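Local structure of N-terminal acetyltransferase-like protein (Chaetomium thermophilum, 5NNP) at residues Leu248-Pro253 with Ala285-Ser290; Ala244-Leu249 with Lys260-Ala265; Ala293-Leu298 with Phe326-His331. The protein probably serves as the helical-repeat auxiliary subunit of an N-terminal acetyltransferase A complex, supporting transfer of acetyl groups to protein N-termini. All blocks are in the same frame, centred on the assembly; numbering follows the deposited sequence.

The three contacts lie on the same side of the chain's centre, within the helical repeats of the auxiliary-subunit family, and become more buried from contact 1 through contact 2 to contact 3. Contacts 1 and 2 both use helix 238-251: its last turn meets the end of helix 273-286 at the surface, while the turns before pack on helix 256-265. Contact 1 is accordingly held by charge and hydroxyl chemistry, contact 2 by a ring on a glycine and leucine methyls, without a hydrogen bond across it. Contact 3, between 293-298 and 326-331, is buried, and its polar groups find partners beside the interface. P288 of contact 1 bonds through its carbonyl to K294 of contact 3.

Contact 1 (Leu248-Pro253 with Ala285-Ser290); sequences LLDRNP and AKYPRS. With CMC (carboxymethyl coenzyme *a), chain B.
D250 and Y287 meet almost at right angles, the carboxylate and the phenol ring turned 57° apart. The hydroxyl lies on the anti side of the carboxylate, tilted 27° out of its plane, and gives a hydrogen bond from Y287 OH to D250 OD1 (2.7 Å), while OD1 lies at the ring edge, in the plane of the ring. The same oxygen takes a salt bridge from K286, with NZ 2.7 Å from D250 OD1. The ammonium stands above the carboxylate plane, 38° out of it, on the face that the hydroxyl also approaches, so two donors grip one oxygen. K286 gets there fully extended, with CG anti to its backbone N, and its CG lies on one face of the Y287 ring.

The opposite face carries P253. Its CG sits over the ring in a CH-pi contact, 3.9 Å from the Y287 centroid, displaced toward the rim. The ring is thus held between a lysine methylene and a proline. Next to it, P253 CB and S290 CB pack at 4.1 Å; S290 OG itself caps A293 N and also bonds E254.

R289, in the type I turn Y287-S290, serves the carboxymethyl coenzyme A instead: NH2 donates to CMC O7A (3.1 Å), a 3'-phosphate oxygen that lies in the guanidinium plane. Its NH1, like R251 on the other helix end, makes a salt bridge with an acidic side chain of another protein chain, which also bonds the coenzyme, so both helix ends form part of that interface.

The contact joins the C-terminal ends of helices 238-251 and 273-286 directly; helix 256-265, which comes between them in the chain, adds Y259, bonded to P253 O, and helix 221-234 packs against L248.

Contact 2 (Ala244-Leu249 with Lys260-Ala265); sequences AYRALL and KGLISA
Y245 O accepts the helical hydrogen bond of L249 N (2.9 Å), and the side chains of both residues, one turn apart, are directed at segment 260-265 of helix 256-265. The two helix segments run nearly antiparallel, with their axes 8.7 Å apart at closest and a signed crossing angle of -153°, consistent with the paired antiparallel helices of a TPR-like family.

Y245 lays its ring flat against the backbone of the partner helix. G261 CA stands over the middle of the ring, 3.5 Å from the centroid and 9° off the normal, which makes a CH-pi contact of nearly ideal direction. The ring owes this position to chi1 (-80°), which sets CG anti to the carbonyl carbon and beside the backbone N. Because G261 has no side chain, the aromatic face can settle directly on the main chain; a beta carbon there would point into the ring. Beside it, Y245 CB packs against L262 CB (4.1 Å).

L262 divides its two methyls between neighbours on the other helix. CD2 meets L249 CD1 at 3.8 Å, the two leucines crossing at about a right angle. CD1 goes to R246, resting over one face of the guanidinium, toward its rim, and 3.5 Å from NH1. R246 reaches this methyl with a chain extended from CG to NE, and its CG also packs against CD1 (3.7 Å). Y283 and V279 of helix 273-286 continue the packing, touching R246, L249 and L262, while S233 of helix 221-234 touches Y245.

With no hydrogen bond across the helices, cohesion rests on CH-pi and apolar contact: a ring on a glycine and a leucine seated between an aliphatic neighbour and the flat of a guanidinium.

Contact 3 (Ala293-Leu298 with Phe326-His331); sequences AKRLPL and FANLKH
R295 and N328 form the polar part, crossing at about a right angle with guanidinium and amide planes 49° apart. They touch by packing, R295 CD lying 3.3 Å from N328 ND2, and share D291 as their principal partner: its OD2 takes a salt bridge from R295 NH2 and a hydrogen bond from N328 ND2. In the arginine the bend at chi3 (83°) leaves CD against the amide and turns the guanidinium back from it, where NH2 reaches D291. N328 OD1 bonds a glycerol, probably from the crystallisation liquor. H331 CE1 approaches the guanidinium edge, 4.3 Å from R295 NE.

Apolar contact comes from two leucines and the aliphatic part of R295. L298 CD1 meets L329 CD2 at 3.8 Å, and the same L329 methyl lies 4.2 Å from R295 CG. The contact joins segment 293-298, on short helix 292-295, to that around helix 325-329, with helix 303-320 packing on L329.

Were an alanine here instead of R295, D291 would probably lose its cationic mate, and the N328 amide would be less firmly placed.

The shared carboxylate probably offsets the arginine's charge and satisfies the amide N-H, so the two can cross without bonding each other.

Contact 1 (Leu248-Pro253 with Ala285-Ser290)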
loop_
_atom_site.group_PDB
_atom_site.type_symbol
_atom_site.label_atom_id
_atom_site.label_comp_id
_atom_site.label_asym_id
_atom_site.label_seq_id
_atom_site.Cartn_x
_atom_site.Cartn_y
_atom_site.Cartn_z
ATOM N N LEU A 248 16.382 -19.638 -9.527
ATOM C CA LEU A 248 15.586 -18.421 -9.451
ATOM C C LEU A 248 16.032 -17.407 -10.503
ATOM O O LEU A 248 15.204 -16.678 -11.067
ATOM C CB LEU A 248 15.667 -17.809 -8.051
ATOM C CG LEU A 248 14.856 -18.542 -6.972
ATOM C CD1 LEU A 248 15.376 -18.222 -5.575
ATOM C CD2 LEU A 248 13.362 -18.201 -7.078
ATOM N N LEU A 249 17.334 -17.375 -10.783
ATOM C CA LEU A 249 17.866 -16.414 -11.745
ATOM C C LEU A 249 17.363 -16.752 -13.130
ATOM O O LEU A 249 16.981 -15.862 -13.898
ATOM C CB LEU A 249 19.394 -16.397 -11.739
ATOM C CG LEU A 249 20.082 -15.536 -10.682
ATOM C CD1 LEU A 249 21.566 -15.828 -10.674
ATOM C CD2 LEU A 249 19.817 -14.060 -10.944
ATOM N N ASP A 250 17.370 -18.047 -13.442
ATOM C CA ASP A 250 16.867 -18.526 -14.716
ATOM C C ASP A 250 15.384 -18.186 -14.874
ATOM O O ASP A 250 14.909 -17.993 -15.985
ATOM C CB ASP A 250 17.103 -20.031 -14.847
ATOM C CG ASP A 250 18.551 -20.373 -15.140
ATOM O OD1 ASP A 250 19.137 -19.733 -16.035
ATOM O OD2 ASP A 250 19.110 -21.281 -14.483
ATOM N N ARG A 251 14.660 -18.112 -13.760
ATOM C CA ARG A 251 13.235 -17.777 -13.764
ATOM C C ARG A 251 13.016 -16.267 -13.935
ATOM O O ARG A 251 12.053 -15.826 -14.556
ATOM C CB ARG A 251 12.573 -18.266 -12.466
ATOM C CG ARG A 251 11.041 -18.057 -12.353
ATOM C CD ARG A 251 10.564 -18.326 -10.913
ATOM N NE ARG A 251 9.111 -18.282 -10.757
ATOM C CZ ARG A 251 8.279 -19.227 -11.203
ATOM N NH1 ARG A 251 8.755 -20.279 -11.850
ATOM N NH2 ARG A 251 6.967 -19.118 -11.015
ATOM N N ASN A 252 13.910 -15.472 -13.372
ATOM C CA ASN A 252 13.714 -14.033 -13.361
ATOM C C ASN A 252 15.062 -13.363 -13.214
ATOM O O ASN A 252 15.467 -13.007 -12.107
ATOM C CB ASN A 252 12.751 -13.635 -12.229
ATOM C CG ASN A 252 12.582 -12.124 -12.082
ATOM O OD1 ASN A 252 13.095 -11.342 -12.887
ATOM N ND2 ASN A 252 11.852 -11.709 -11.043
ATOM N N PRO A 253 15.771 -13.211 -14.342
ATOM C CA PRO A 253 17.123 -12.659 -14.420
ATOM C C PRO A 253 17.192 -11.215 -13.949
ATOM O O PRO A 253 18.282 -10.650 -13.880
ATOM C CB PRO A 253 17.454 -12.774 -15.907
ATOM C CG PRO A 253 16.633 -13.915 -16.368
ATOM C CD PRO A 253 15.343 -13.772 -15.631
ATOM N N ALA A 285 24.996 -13.329 -21.225
ATOM C CA ALA A 285 25.114 -14.161 -22.411
ATOM C C ALA A 285 23.885 -15.052 -22.586
ATOM O O ALA A 285 23.386 -15.228 -23.698
ATOM C CB ALA A 285 26.370 -15.012 -22.327
ATOM N N LYS A 286 23.407 -15.615 -21.480
ATOM C CA LYS A 286 22.315 -16.578 -21.511
ATOM C C LYS A 286 20.987 -15.872 -21.727
ATOM O O LYS A 286 20.053 -16.445 -22.280
ATOM C CB LYS A 286 22.286 -17.385 -20.208
ATOM C CG LYS A 286 21.425 -18.638 -20.230
ATOM C CD LYS A 286 21.502 -19.371 -18.905
ATOM C CE LYS A 286 20.644 -20.631 -18.908
ATOM N NZ LYS A 286 20.662 -21.304 -17.577
ATOM N N TYR A 287 20.920 -14.616 -21.299
ATOM C CA TYR A 287 19.686 -13.834 -21.338
ATOM C C TYR A 287 19.936 -12.414 -21.875
ATOM O O TYR A 287 19.936 -11.437 -21.125
ATOM C CB TYR A 287 19.050 -13.785 -19.939
ATOM C CG TYR A 287 18.625 -15.144 -19.409
ATOM C CD1 TYR A 287 17.561 -15.832 -19.984
ATOM C CD2 TYR A 287 19.291 -15.739 -18.335
ATOM C CE1 TYR A 287 17.170 -17.072 -19.510
ATOM C CE2 TYR A 287 18.913 -16.976 -17.852
ATOM C CZ TYR A 287 17.844 -17.640 -18.444
ATOM O OH TYR A 287 17.441 -18.874 -17.983
ATOM N N PRO A 288 20.141 -12.306 -23.194
ATOM C CA PRO A 288 20.499 -11.066 -23.899
ATOM C C PRO A 288 19.563 -9.889 -23.652
ATOM O O PRO A 288 19.988 -8.752 -23.848
ATOM C CB PRO A 288 20.438 -11.480 -25.363
ATOM C CG PRO A 288 20.744 -12.921 -25.339
ATOM C CD PRO A 288 20.071 -13.451 -24.117
ATOM N N ARG A 289 18.327 -10.145 -23.237
ATOM C CA ARG A 289 17.379 -9.060 -22.986
ATOM C C ARG A 289 17.375 -8.598 -21.533
ATOM O O ARG A 289 16.628 -7.685 -21.169
ATOM C CB ARG A 289 15.960 -9.471 -23.371
ATOM C CG ARG A 289 15.821 -10.079 -24.739
ATOM C CD ARG A 289 14.471 -9.708 -25.330
ATOM N NE ARG A 289 14.557 -8.428 -26.021
ATOM C CZ ARG A 289 13.536 -7.822 -26.611
ATOM N NH1 ARG A 289 12.334 -8.374 -26.590
ATOM N NH2 ARG A 289 13.723 -6.659 -27.223
ATOM N N SER A 290 18.170 -9.243 -20.684
ATOM C CA SER A 290 18.238 -8.793 -19.301
ATOM C C SER A 290 19.018 -7.498 -19.204
ATOM O O SER A 290 20.180 -7.435 -19.603
ATOM C CB SER A 290 18.879 -9.835 -18.395
ATOM O OG SER A 290 19.171 -9.242 -17.139
HETATM N N1A CMC B . 6.831 3.258 -29.342
HETATM C C2A CMC B . 6.767 2.096 -30.054
HETATM N N3A CMC B . 6.998 0.893 -29.457
HETATM C C4A CMC B . 7.300 0.836 -28.131
HETATM C C5A CMC B . 7.366 2.029 -27.384
HETATM C C6A CMC B . 7.122 3.250 -28.021
HETATM N N6A CMC B . 7.182 4.432 -27.290
HETATM N N7A CMC B . 7.707 1.634 -26.001
HETATM C C8A CMC B . 7.819 0.275 -26.015
HETATM N N9A CMC B . 7.583 -0.129 -27.261
HETATM C C1B CMC B . 7.601 -1.508 -27.612
HETATM C C2B CMC B . 8.903 -1.932 -28.158
HETATM O O2B CMC B . 8.677 -2.652 -29.375
HETATM C C3B CMC B . 9.456 -2.867 -27.192
HETATM O O3B CMC B . 10.010 -3.991 -27.894
HETATM P P3B CMC B . 11.523 -3.920 -28.340
HETATM O O7A CMC B . 11.860 -5.087 -29.174
HETATM O O8A CMC B . 12.486 -3.764 -27.101
HETATM O O9A CMC B . 11.708 -2.823 -29.286
HETATM C C4B CMC B . 8.292 -3.370 -26.433
HETATM O O4B CMC B . 7.374 -2.295 -26.417
HETATM C C5B CMC B . 8.748 -3.650 -25.040
HETATM O O5B CMC B . 9.319 -2.412 -24.603
HETATM P P1A CMC B . 9.163 -2.160 -23.018
HETATM O O1A CMC B . 10.317 -1.356 -22.488
HETATM O O2A CMC B . 9.143 -3.502 -22.300
HETATM O O3A CMC B . 7.778 -1.370 -22.700
HETATM P P2A CMC B . 7.563 -0.299 -21.563
HETATM O O4A CMC B . 8.121 1.018 -22.024
HETATM O O5A CMC B . 8.264 -0.730 -20.324
HETATM O O6A CMC B . 6.024 -0.175 -21.267
HETATM C CBP CMC B . 3.769 0.469 -21.818
HETATM C CCP CMC B . 5.091 -0.201 -22.325
HETATM C CDP CMC B . 3.299 -0.391 -20.600
HETATM C CEP CMC B . 2.666 0.446 -22.932
HETATM C CAP CMC B . 4.098 1.935 -21.425
HETATM O OAP CMC B . 4.416 2.681 -22.547
HETATM C C9P CMC B . 2.995 2.675 -20.656
HETATM O O9P CMC B . 2.922 2.586 -19.421
HETATM N N8P CMC B . 2.050 3.518 -21.366
HETATM C C7P CMC B . 1.019 4.254 -20.655
HETATM C C6P CMC B . 0.011 3.349 -19.889
HETATM C C5P CMC B . -0.531 2.346 -20.880
HETATM O O5P CMC B . -0.931 2.717 -21.959
HETATM N N4P CMC B . -0.536 0.958 -20.532
HETATM C C3P CMC B . -1.011 -0.014 -21.494
HETATM C C2P CMC B . -2.442 -0.447 -21.176
HETATM S S1P CMC B . -2.953 -1.656 -22.424
HETATM C C1 CMC B . -3.535 -3.137 -21.583
HETATM C C2 CMC B . -4.203 -2.697 -20.301
HETATM O O21 CMC B . -3.592 -2.690 -19.242
#

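Contact 2 (Ala244-Leu249 with Lys260-Ala265)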
loop_
_atom_site.group_PDB
_atom_site.type_symbol
_atom_site.label_atom_id
_atom_site.label_comp_id
_atom_site.label_asym_id
_atom_site.label_seq_id
_atom_site.Cartn_x
_atom_site.Cartn_y
_atom_site.Cartn_z
ATOM N N ALA A 244 20.198 -23.290 -5.993
ATOM C CA ALA A 244 18.844 -22.782 -5.805
ATOM C C ALA A 244 18.682 -21.370 -6.336
ATOM O O ALA A 244 17.661 -21.039 -6.938
ATOM C CB ALA A 244 18.464 -22.834 -4.331
ATOM N N TYR A 245 19.689 -20.536 -6.107
ATOM C CA TYR A 245 19.657 -19.162 -6.590
ATOM C C TYR A 245 19.817 -19.114 -8.109
ATOM O O TYR A 245 19.253 -18.231 -8.775
ATOM C CB TYR A 245 20.730 -18.322 -5.898
ATOM C CG TYR A 245 20.308 -17.872 -4.522
ATOM C CD1 TYR A 245 19.226 -17.003 -4.356
ATOM C CD2 TYR A 245 20.962 -18.330 -3.384
ATOM C CE1 TYR A 245 18.813 -16.588 -3.086
ATOM C CE2 TYR A 245 20.560 -17.922 -2.112
ATOM C CZ TYR A 245 19.485 -17.051 -1.974
ATOM O OH TYR A 245 19.093 -16.632 -0.727
ATOM N N ARG A 246 20.551 -20.080 -8.657
ATOM C CA ARG A 246 20.645 -20.206 -10.102
ATOM C C ARG A 246 19.278 -20.512 -10.710
ATOM O O ARG A 246 18.910 -19.940 -11.740
ATOM C CB ARG A 246 21.655 -21.281 -10.492
ATOM C CG ARG A 246 23.082 -20.836 -10.333
ATOM C CD ARG A 246 24.046 -21.792 -10.990
ATOM N NE ARG A 246 25.254 -21.077 -11.395
ATOM C CZ ARG A 246 26.362 -21.003 -10.669
ATOM N NH1 ARG A 246 26.428 -21.625 -9.497
ATOM N NH2 ARG A 246 27.402 -20.315 -11.121
ATOM N N ALA A 247 18.528 -21.408 -10.071
ATOM C CA ALA A 247 17.163 -21.723 -10.505
ATOM C C ALA A 247 16.270 -20.479 -10.552
ATOM O O ALA A 247 15.507 -20.285 -11.508
ATOM C CB ALA A 247 16.551 -22.764 -9.597
ATOM N N LEU A 248 16.382 -19.638 -9.527
ATOM C CA LEU A 248 15.586 -18.421 -9.451
ATOM C C LEU A 248 16.032 -17.407 -10.503
ATOM O O LEU A 248 15.204 -16.678 -11.067
ATOM C CB LEU A 248 15.667 -17.809 -8.051
ATOM C CG LEU A 248 14.856 -18.542 -6.972
ATOM C CD1 LEU A 248 15.376 -18.222 -5.575
ATOM C CD2 LEU A 248 13.362 -18.201 -7.078
ATOM N N LEU A 249 17.334 -17.375 -10.783
ATOM C CA LEU A 249 17.866 -16.414 -11.745
ATOM C C LEU A 249 17.363 -16.752 -13.130
ATOM O O LEU A 249 16.981 -15.862 -13.898
ATOM C CB LEU A 249 19.394 -16.397 -11.739
ATOM C CG LEU A 249 20.082 -15.536 -10.682
ATOM C CD1 LEU A 249 21.566 -15.828 -10.674
ATOM C CD2 LEU A 249 19.817 -14.060 -10.944
ATOM N N LYS A 260 22.801 -11.594 -5.491
ATOM C CA LYS A 260 23.438 -11.508 -4.180
ATOM C C LYS A 260 23.553 -12.894 -3.554
ATOM O O LYS A 260 24.641 -13.310 -3.151
ATOM C CB LYS A 260 22.669 -10.570 -3.246
ATOM C CG LYS A 260 22.829 -9.101 -3.589
ATOM C CD LYS A 260 22.087 -8.198 -2.625
ATOM C CE LYS A 260 22.311 -6.733 -2.974
ATOM N NZ LYS A 260 21.732 -5.834 -1.937
ATOM N N GLY A 261 22.428 -13.608 -3.508
ATOM C CA GLY A 261 22.382 -14.968 -3.008
ATOM C C GLY A 261 23.371 -15.909 -3.673
ATOM O O GLY A 261 24.113 -16.605 -2.983
ATOM N N LEU A 262 23.384 -15.942 -5.004
ATOM C CA LEU A 262 24.316 -16.798 -5.737
ATOM C C LEU A 262 25.742 -16.474 -5.350
ATOM O O LEU A 262 26.521 -17.352 -4.954
ATOM C CB LEU A 262 24.154 -16.632 -7.253
ATOM C CG LEU A 262 25.116 -17.473 -8.101
ATOM C CD1 LEU A 262 24.956 -18.970 -7.786
ATOM C CD2 LEU A 262 24.927 -17.213 -9.597
ATOM N N ILE A 263 26.072 -15.197 -5.467
ATOM C CA ILE A 263 27.428 -14.730 -5.247
ATOM C C ILE A 263 27.922 -15.028 -3.822
ATOM O O ILE A 263 29.077 -15.421 -3.617
ATOM C CB ILE A 263 27.519 -13.236 -5.558
ATOM C CG1 ILE A 263 27.522 -13.047 -7.079
ATOM C CG2 ILE A 263 28.755 -12.633 -4.927
ATOM C CD1 ILE A 263 27.200 -11.650 -7.528
ATOM N N SER A 264 27.044 -14.867 -2.843
ATOM C CA SER A 264 27.377 -15.274 -1.486
ATOM C C SER A 264 27.619 -16.784 -1.404
ATOM O O SER A 264 28.573 -17.241 -0.776
ATOM C CB SER A 264 26.268 -14.876 -0.523
ATOM O OG SER A 264 26.657 -15.169 0.803
ATOM N N ALA A 265 26.759 -17.554 -2.057
ATOM C CA ALA A 265 26.829 -19.010 -1.978
ATOM C C ALA A 265 28.104 -19.570 -2.610
ATOM O O ALA A 265 28.556 -20.661 -2.258
ATOM C CB ALA A 265 25.602 -19.632 -2.641
#

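Contact 3 (Ala293-Leu298 with Phe326-His331)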
loop_
_atom_site.group_PDB
_atom_site.type_symbol
_atom_site.label_atom_id
_atom_site.label_comp_id
_atom_site.label_asym_id
_atom_site.label_seq_id
_atom_site.Cartn_x
_atom_site.Cartn_y
_atom_site.Cartn_z
ATOM N N ALA A 293 21.557 -8.024 -15.954
ATOM C CA ALA A 293 22.794 -8.762 -16.159
ATOM C C ALA A 293 23.889 -7.891 -16.789
ATOM O O ALA A 293 25.057 -8.280 -16.801
ATOM C CB ALA A 293 22.534 -10.000 -17.014
ATOM N N LYS A 294 23.517 -6.723 -17.312
ATOM C CA LYS A 294 24.503 -5.790 -17.861
ATOM C C LYS A 294 24.769 -4.623 -16.924
ATOM O O LYS A 294 25.892 -4.125 -16.855
ATOM C CB LYS A 294 24.050 -5.235 -19.213
ATOM C CG LYS A 294 23.852 -6.267 -20.301
ATOM C CD LYS A 294 23.233 -5.627 -21.541
ATOM C CE LYS A 294 23.341 -6.538 -22.748
ATOM N NZ LYS A 294 22.400 -7.693 -22.666
ATOM N N ARG A 295 23.727 -4.186 -16.223
ATOM C CA ARG A 295 23.739 -2.925 -15.474
ATOM C C ARG A 295 24.316 -3.050 -14.068
ATOM O O ARG A 295 25.029 -2.159 -13.600
ATOM C CB ARG A 295 22.323 -2.361 -15.367
ATOM C CG ARG A 295 22.255 -1.053 -14.611
ATOM C CD ARG A 295 20.815 -0.685 -14.295
ATOM N NE ARG A 295 20.295 -1.345 -13.092
ATOM C CZ ARG A 295 19.580 -2.471 -13.082
ATOM N NH1 ARG A 295 19.156 -2.979 -11.930
ATOM N NH2 ARG A 295 19.285 -3.095 -14.216
ATOM N N LEU A 296 23.982 -4.153 -13.402
ATOM C CA LEU A 296 24.346 -4.385 -12.006
ATOM C C LEU A 296 25.858 -4.318 -11.734
ATOM O O LEU A 296 26.268 -3.693 -10.757
ATOM C CB LEU A 296 23.770 -5.730 -11.542
ATOM C CG LEU A 296 22.273 -5.620 -11.236
ATOM C CD1 LEU A 296 21.594 -6.963 -10.979
ATOM C CD2 LEU A 296 22.068 -4.690 -10.057
ATOM N N PRO A 297 26.688 -4.941 -12.598
ATOM C CA PRO A 297 28.156 -4.881 -12.474
ATOM C C PRO A 297 28.729 -3.470 -12.371
ATOM O O PRO A 297 29.888 -3.316 -11.989
ATOM C CB PRO A 297 28.640 -5.547 -13.763
ATOM C CG PRO A 297 27.553 -6.521 -14.094
ATOM C CD PRO A 297 26.272 -5.849 -13.684
ATOM N N LEU A 298 27.941 -2.456 -12.712
ATOM C CA LEU A 298 28.412 -1.084 -12.591
ATOM C C LEU A 298 28.361 -0.628 -11.141
ATOM O O LEU A 298 28.820 0.461 -10.815
ATOM C CB LEU A 298 27.581 -0.133 -13.464
ATOM C CG LEU A 298 27.511 -0.399 -14.972
ATOM C CD1 LEU A 298 26.484 0.522 -15.642
ATOM C CD2 LEU A 298 28.883 -0.289 -15.632
ATOM N N PHE A 326 19.369 7.789 -18.188
ATOM C CA PHE A 326 19.827 8.442 -16.970
ATOM C C PHE A 326 19.128 7.891 -15.711
ATOM O O PHE A 326 19.786 7.584 -14.717
ATOM C CB PHE A 326 19.622 9.949 -17.047
ATOM C CG PHE A 326 20.146 10.675 -15.853
ATOM C CD1 PHE A 326 21.489 11.031 -15.776
ATOM C CD2 PHE A 326 19.318 10.977 -14.786
ATOM C CE1 PHE A 326 21.989 11.689 -14.668
ATOM C CE2 PHE A 326 19.818 11.639 -13.671
ATOM C CZ PHE A 326 21.154 11.995 -13.618
ATOM N N ALA A 327 17.805 7.758 -15.762
ATOM C CA ALA A 327 17.034 7.312 -14.600
ATOM C C ALA A 327 17.452 5.916 -14.136
ATOM O O ALA A 327 17.357 5.587 -12.968
ATOM C CB ALA A 327 15.558 7.334 -14.912
ATOM N N ASN A 328 17.929 5.114 -15.079
ATOM C CA ASN A 328 18.361 3.757 -14.817
ATOM C C ASN A 328 19.777 3.718 -14.235
ATOM O O ASN A 328 20.219 2.691 -13.724
ATOM C CB ASN A 328 18.295 2.938 -16.111
ATOM C CG ASN A 328 18.175 1.444 -15.861
ATOM O OD1 ASN A 328 17.428 1.003 -14.982
ATOM N ND2 ASN A 328 18.917 0.654 -16.635
ATOM N N LEU A 329 20.484 4.845 -14.285
ATOM C CA LEU A 329 21.876 4.861 -13.837
ATOM C C LEU A 329 22.201 5.843 -12.698
ATOM O O LEU A 329 23.268 5.741 -12.083
ATOM C CB LEU A 329 22.795 5.148 -15.034
ATOM C CG LEU A 329 22.840 4.110 -16.165
ATOM C CD1 LEU A 329 23.597 4.639 -17.351
ATOM C CD2 LEU A 329 23.451 2.786 -15.707
ATOM N N LYS A 330 21.290 6.765 -12.393
ATOM C CA LYS A 330 21.586 7.846 -11.438
ATOM C C LYS A 330 21.916 7.370 -10.026
ATOM O O LYS A 330 22.520 8.110 -9.248
ATOM C CB LYS A 330 20.421 8.829 -11.365
ATOM C CG LYS A 330 19.119 8.239 -10.860
ATOM C CD LYS A 330 18.050 9.303 -10.838
ATOM C CE LYS A 330 16.988 9.002 -9.813
ATOM N NZ LYS A 330 15.980 10.094 -9.762
ATOM N N HIS A 331 21.515 6.146 -9.698
ATOM C CA HIS A 331 21.854 5.536 -8.414
ATOM C C HIS A 331 23.367 5.406 -8.209
ATOM O O HIS A 331 23.830 5.278 -7.076
ATOM C CB HIS A 331 21.212 4.151 -8.294
ATOM C CG HIS A 331 21.752 3.148 -9.273
ATOM N ND1 HIS A 331 21.355 3.102 -10.595
ATOM C CD2 HIS A 331 22.659 2.155 -9.120
ATOM C CE1 HIS A 331 21.992 2.122 -11.213
ATOM N NE2 HIS A 331 22.793 1.534 -10.341
#